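Local coordinates for protein phenylacetaldehyde dehydrogenase (Burkholderia cenocepacia, PDB 4O5H) that probably oxidises phenylacetaldehyde to phenylacetate with NAD+ as electron acceptor, as a member of the aldehyde dehydrogenase family, at residues A[371-374]-A[375-378]; A[404-408]-A[409-413]. All coordinates share one frame; numbering follows the deposited sequence.

Contact 1. Residues A[371-374]-A[375-378]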
ATOM      1  N   TYR A 371      25.859  12.038  16.634  1.00 17.73           N
ATOM      2  CA  TYR A 371      26.280  10.892  15.846  1.00 17.36           C
ATOM      3  C   TYR A 371      27.778  10.899  15.556  1.00 17.31           C
ATOM      4  O   TYR A 371      28.453   9.893  15.704  1.00 17.57           O
ATOM      5  CB  TYR A 371      25.511  10.807  14.529  1.00 17.07           C
ATOM      6  CG  TYR A 371      24.239  10.042  14.662  1.00 17.18           C
ATOM      7  CD1 TYR A 371      24.264   8.687  14.965  1.00 17.55           C
ATOM      8  CD2 TYR A 371      23.009  10.664  14.491  1.00 17.00           C
ATOM      9  CE1 TYR A 371      23.099   7.988  15.091  1.00 18.02           C
ATOM     10  CE2 TYR A 371      21.835   9.975  14.631  1.00 17.08           C
ATOM     11  CZ  TYR A 371      21.886   8.641  14.927  1.00 17.52           C
ATOM     12  OH  TYR A 371      20.733   7.939  15.056  1.00 18.32           O
ATOM     13  N   ILE A 372      28.308  12.040  15.156  1.00 17.21           N
ATOM     14  CA  ILE A 372      29.752  12.158  14.910  1.00 17.96           C
ATOM     15  C   ILE A 372      30.558  11.797  16.165  1.00 19.16           C
ATOM     16  O   ILE A 372      31.504  11.011  16.099  1.00 19.72           O
ATOM     17  CB  ILE A 372      30.144  13.576  14.451  1.00 17.84           C
ATOM     18  CG1 ILE A 372      29.532  13.874  13.077  1.00 17.06           C
ATOM     19  CG2 ILE A 372      31.675  13.701  14.401  1.00 18.65           C
ATOM     20  CD1 ILE A 372      29.619  15.334  12.664  1.00 16.84           C
ATOM     21  N   ASP A 373      30.157  12.355  17.307  1.00 19.90           N
ATOM     22  CA  ASP A 373      30.809  12.069  18.604  1.00 21.43           C
ATOM     23  C   ASP A 373      30.754  10.579  18.920  1.00 21.25           C
ATOM     24  O   ASP A 373      31.745   9.982  19.352  1.00 21.43           O
ATOM     25  CB  ASP A 373      30.169  12.879  19.731  1.00 23.36           C
ATOM     26  CG  ASP A 373      30.442  14.376  19.597  1.00 25.05           C
ATOM     27  OD1 ASP A 373      31.266  14.809  18.756  1.00 28.01           O
ATOM     28  OD2 ASP A 373      29.853  15.137  20.364  1.00 27.03           O
ATOM     29  N   SER A 374      29.605   9.975  18.669  1.00 19.92           N
ATOM     30  CA  SER A 374      29.431   8.554  18.834  1.00 20.30           C
ATOM     31  C   SER A 374      30.448   7.728  17.991  1.00 20.26           C
ATOM     32  O   SER A 374      31.006   6.758  18.477  1.00 20.61           O
ATOM     33  CB  SER A 374      27.981   8.214  18.489  1.00 20.13           C
ATOM     34  OG  SER A 374      27.853   7.010  17.820  1.00 21.21           O
ATOM     35  N   GLY A 375      30.663   8.125  16.743  1.00 19.94           N
ATOM     36  CA  GLY A 375      31.634   7.505  15.856  1.00 20.80           C
ATOM     37  C   GLY A 375      33.036   7.562  16.431  1.00 22.19           C
ATOM     38  O   GLY A 375      33.736   6.530  16.480  1.00 21.81           O
ATOM     39  N   PHE A 376      33.437   8.751  16.896  1.00 22.91           N
ATOM     40  CA  PHE A 376      34.739   8.922  17.536  1.00 24.35           C
ATOM     41  C   PHE A 376      34.854   8.007  18.747  1.00 24.64           C
ATOM     42  O   PHE A 376      35.844   7.299  18.901  1.00 24.96           O
ATOM     43  CB  PHE A 376      34.994  10.368  17.986  1.00 25.65           C
ATOM     44  CG  PHE A 376      35.117  11.360  16.863  1.00 26.76           C
ATOM     45  CD1 PHE A 376      35.779  11.032  15.683  1.00 27.77           C
ATOM     46  CD2 PHE A 376      34.593  12.647  17.000  1.00 27.46           C
ATOM     47  CE1 PHE A 376      35.902  11.956  14.662  1.00 28.20           C
ATOM     48  CE2 PHE A 376      34.728  13.575  15.984  1.00 27.25           C
ATOM     49  CZ  PHE A 376      35.369  13.219  14.804  1.00 27.63           C
ATOM     50  N   GLY A 377      33.821   7.999  19.568  1.00 23.87           N
ATOM     51  CA  GLY A 377      33.766   7.128  20.728  1.00 24.49           C
ATOM     52  C   GLY A 377      33.941   5.647  20.407  1.00 24.52           C
ATOM     53  O   GLY A 377      34.433   4.901  21.225  1.00 24.97           O
ATOM     54  N   GLU A 378      33.524   5.209  19.224  1.00 23.91           N
ATOM     55  CA  GLU A 378      33.645   3.798  18.850  1.00 24.32           C
ATOM     56  C   GLU A 378      34.900   3.486  18.053  1.00 24.91           C
ATOM     57  O   GLU A 378      35.133   2.324  17.712  1.00 25.48           O
ATOM     58  CB  GLU A 378      32.414   3.340  18.076  1.00 23.73           C
ATOM     59  CG  GLU A 378      31.143   3.361  18.904  1.00 23.97           C
ATOM     60  CD  GLU A 378      29.979   2.672  18.194  1.00 23.62           C
ATOM     61  OE1 GLU A 378      29.274   3.258  17.416  1.00 21.79           O
ATOM     62  OE2 GLU A 378      29.806   1.474  18.414  1.00 26.01           O
TER
HETATM   63  O   HOH W   1      29.135   5.363  15.919  1.00 16.84           O
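Ile372 and Phe376, one helical turn apart, show how an i to i+4 pair can present one apolar ridge to a sheet. The two side chains lie next to each other and point the same way, and the methyl CG2 of Ile372 touches the ring of Phe376 at CE2, 3.4 Å away. That methyl is placed by a first torsion of -66° in Ile372, which sets CG2 anti to the backbone N and leaves CG1 to lead away from the pair. The carbonyl oxygen of Ile372 stands over one face of the same ring, 3.5 Å above its plane and shifted toward the rim. This oxygen also accepts the backbone N of Phe376 at 3.1 Å, with an N-H...O angle of 165°, so that one atom both fixes the turn and meets the aromatic face.

A second, polar pairing runs along another side of the helix. Ser374 OG and Glu378 OE1 are joined through a water, which lies 2.8 Å from Ser374 OG. The same water donates to Glu378 OE1 at 2.6 Å. The aliphatic part of Glu378 takes part as well: its CG passes 3.4 Å from the carbonyl oxygen of Ser374, whose bond from Glu378 N is weak.

Beyond this shell, strand 399-402 receives the apolar pair, Ile372 on Thr399 and Phe376 on Leu401. Glu378 OE1 also takes the backbone N-H of Arg409, while Tyr371 OH is hydrogen-bonded to Glu413. This stretch of helix 362-378 is thus two-sided, with hydrocarbon set against the sheet and a carboxylate oxygen held by both a water and a backbone amide, which would probably favour the charged form of Glu378.

Contact 2. Residues A[404-408]-A[409-413]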
ATOM      1  N   THR A 404      35.756   2.841  10.053  1.00 21.21           N
ATOM      2  CA  THR A 404      34.452   2.455  10.595  1.00 21.00           C
ATOM      3  C   THR A 404      34.199   0.979  10.359  1.00 22.02           C
ATOM      4  O   THR A 404      34.844   0.366   9.530  1.00 22.30           O
ATOM      5  CB  THR A 404      33.327   3.232   9.930  1.00 20.05           C
ATOM      6  OG1 THR A 404      33.448   3.110   8.506  1.00 19.18           O
ATOM      7  CG2 THR A 404      33.379   4.699  10.318  1.00 19.82           C
ATOM      8  N   THR A 405      33.269   0.404  11.109  1.00 23.15           N
ATOM      9  CA  THR A 405      32.843  -0.992  10.906  1.00 23.37           C
ATOM     10  C   THR A 405      31.310  -1.054  10.871  1.00 22.74           C
ATOM     11  O   THR A 405      30.630  -0.133  11.348  1.00 21.55           O
ATOM     12  CB  THR A 405      33.291  -1.896  12.064  1.00 24.27           C
ATOM     13  OG1 THR A 405      32.617  -1.465  13.245  1.00 23.83           O
ATOM     14  CG2 THR A 405      34.795  -1.835  12.276  1.00 25.55           C
ATOM     15  N   GLN A 406      30.774  -2.166  10.376  1.00 22.32           N
ATOM     16  CA  GLN A 406      29.328  -2.322  10.247  1.00 22.39           C
ATOM     17  C   GLN A 406      28.612  -2.299  11.590  1.00 22.03           C
ATOM     18  O   GLN A 406      27.425  -2.012  11.636  1.00 21.25           O
ATOM     19  CB  GLN A 406      28.970  -3.612   9.479  1.00 22.79           C
ATOM     20  CG  GLN A 406      29.492  -3.637   8.040  1.00 22.48           C
ATOM     21  CD  GLN A 406      28.821  -2.600   7.149  1.00 21.83           C
ATOM     22  OE1 GLN A 406      29.463  -1.648   6.682  1.00 22.26           O
ATOM     23  NE2 GLN A 406      27.507  -2.766   6.930  1.00 21.42           N
ATOM     24  N   ALA A 407      29.322  -2.568  12.675  1.00 22.25           N
ATOM     25  CA  ALA A 407      28.696  -2.542  13.995  1.00 22.61           C
ATOM     26  C   ALA A 407      28.481  -1.144  14.556  1.00 22.07           C
ATOM     27  O   ALA A 407      27.765  -0.982  15.532  1.00 23.25           O
ATOM     28  CB  ALA A 407      29.549  -3.357  14.980  1.00 23.89           C
ATOM     29  N   MET A 408      29.129  -0.131  14.013  1.00 21.06           N
ATOM     30  CA  MET A 408      29.072   1.187  14.657  1.00 20.87           C
ATOM     31  C   MET A 408      27.766   1.893  14.396  1.00 19.67           C
ATOM     32  O   MET A 408      27.189   1.759  13.317  1.00 19.14           O
ATOM     33  CB  MET A 408      30.192   2.076  14.126  1.00 21.07           C
ATOM     34  CG  MET A 408      31.584   1.586  14.476  1.00 22.37           C
ATOM     35  SD  MET A 408      32.795   2.774  13.887  1.00 22.21           S
ATOM     36  CE  MET A 408      34.301   1.927  14.387  1.00 23.85           C
ATOM     37  N   ARG A 409      27.326   2.698  15.347  1.00 20.11           N
ATOM     38  CA  ARG A 409      26.052   3.470  15.192  1.00 19.45           C
ATOM     39  C   ARG A 409      26.042   4.365  13.959  1.00 17.91           C
ATOM     40  O   ARG A 409      25.041   4.417  13.261  1.00 16.64           O
ATOM     41  CB  ARG A 409      25.785   4.331  16.398  1.00 21.33           C
ATOM     42  CG  ARG A 409      25.637   3.545  17.676  1.00 23.56           C
ATOM     43  CD  ARG A 409      25.133   4.426  18.801  1.00 26.06           C
ATOM     44  NE  ARG A 409      23.852   4.997  18.412  1.00 27.85           N
ATOM     45  CZ  ARG A 409      23.337   6.100  18.925  1.00 30.76           C
ATOM     46  NH1 ARG A 409      23.964   6.753  19.887  1.00 31.59           N
ATOM     47  NH2 ARG A 409      22.163   6.548  18.472  1.00 33.62           N
ATOM     48  N   VAL A 410      27.165   5.025  13.677  1.00 16.95           N
ATOM     49  CA  VAL A 410      27.264   5.879  12.483  1.00 16.30           C
ATOM     50  C   VAL A 410      27.091   5.143  11.176  1.00 15.73           C
ATOM     51  O   VAL A 410      26.687   5.732  10.194  1.00 14.50           O
ATOM     52  CB  VAL A 410      28.582   6.686  12.381  1.00 16.64           C
ATOM     53  CG1 VAL A 410      28.578   7.825  13.383  1.00 16.75           C
ATOM     54  CG2 VAL A 410      29.811   5.802  12.542  1.00 17.50           C
ATOM     55  N   VAL A 411      27.422   3.857  11.161  1.00 16.31           N
ATOM     56  CA  VAL A 411      27.175   3.057   9.971  1.00 16.45           C
ATOM     57  C   VAL A 411      25.747   2.512   9.935  1.00 16.20           C
ATOM     58  O   VAL A 411      25.170   2.414   8.834  1.00 15.68           O
ATOM     59  CB  VAL A 411      28.196   1.905   9.829  1.00 16.96           C
ATOM     60  CG1 VAL A 411      27.967   1.090   8.573  1.00 16.91           C
ATOM     61  CG2 VAL A 411      29.640   2.443   9.822  1.00 17.64           C
ATOM     62  N   ARG A 412      25.195   2.121  11.077  1.00 16.74           N
ATOM     63  CA  ARG A 412      23.885   1.477  11.105  0.50 17.23           C
ATOM     64  C   ARG A 412      22.720   2.439  11.024  1.00 16.78           C
ATOM     65  O   ARG A 412      21.692   2.134  10.419  1.00 16.78           O
ATOM     66  CB  ARG A 412      23.744   0.658  12.364  0.50 18.56           C
ATOM     67  CG  ARG A 412      24.825  -0.402  12.320  0.50 19.79           C
ATOM     68  CD  ARG A 412      24.365  -1.804  12.699  0.50 20.82           C
ATOM     69  NE  ARG A 412      23.297  -2.270  11.810  0.50 21.50           N
ATOM     70  CZ  ARG A 412      23.466  -3.090  10.770  0.50 21.57           C
ATOM     71  NH1 ARG A 412      24.663  -3.585  10.463  0.50 21.99           N
ATOM     72  NH2 ARG A 412      22.416  -3.432  10.041  0.50 21.63           N
ATOM     73  N   GLU A 413      22.872   3.616  11.620  1.00 16.02           N
ATOM     74  CA  GLU A 413      21.750   4.536  11.795  1.00 15.50           C
ATOM     75  C   GLU A 413      21.809   5.741  10.847  1.00 15.22           C
ATOM     76  O   GLU A 413      22.891   6.250  10.538  1.00 15.04           O
ATOM     77  CB  GLU A 413      21.746   5.030  13.239  1.00 15.71           C
ATOM     78  CG  GLU A 413      21.487   3.915  14.248  1.00 16.49           C
ATOM     79  CD  GLU A 413      21.520   4.392  15.679  1.00 17.23           C
ATOM     80  OE1 GLU A 413      21.138   5.540  15.996  1.00 17.40           O
ATOM     81  OE2 GLU A 413      21.931   3.594  16.513  1.00 19.78           O
TER
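Val411 packs back onto the loop that leads into its own short helix, and it illustrates how a single turn of helix can be seated by the residues just before it. Its CG2 comes within 3.2 Å of the carbonyl oxygen of Thr405 and within 3.8 Å of Thr404 CB. The other methyl, CG1, is anti to the backbone N (chi1 -179°) and reaches the amide of Gln406, with OE1 at 3.6 Å; the two side chains meet nearly at right angles. That amide is itself engaged by Tyr324 and Asp437.

Met408, at the N-cap, adds its CB to the methyl CG2 of Val410. Its carbonyl oxygen accepts Arg412 N at 3.0 Å and, more weakly, Val411 N. Upstream in the chain, the type I turn from Thr405 to Met408 is closed by the backbone bond from Met408 N to Thr405 O.

In one of its two conformers, Arg412 lays CG and CD closely against the carbonyl oxygen of Gln406. Only its guanidinium end is held weakly here, NH1 giving that oxygen a bond of 3.4 Å; its salt bridge in this conformer is with Asp437. The more open side belongs to exposed Arg409, which grips Glu413 side-on: NE bonds to OE2 from above the carboxylate plane, and NH2 reaches OE1 on its syn side at 2.9 Å.

Buried methyls therefore seat helix 409-412 on its entry loop, while the two-point ion pair ties its first residue to Glu413, just past its end, and probably offsets the charge of both.

Overall arrangement
Contacts 1 and 2 follow each other along the chain, joined through strands 381-384 and 399-402, and their centres lie about 10 Å apart. Two polar links bring them together: Glu378 OE1 meets Arg409 N at 2.9 Å, and Tyr371 OH meets Glu413 OE1 at 2.6 Å, both probable hydrogen bonds. Packing adds to this: Val410 CG1 lies against Tyr371 O, and Met408 CE approaches Glu378 O at 3.4 Å. The carboxylate of Glu378 thus meets the start of helix 409-412, and that of Glu413 anchors the tyrosine of helix 362-378. Both contacts lie on helices and loops of what is, by family, the catalytic domain; neither contains a residue of the sodium site.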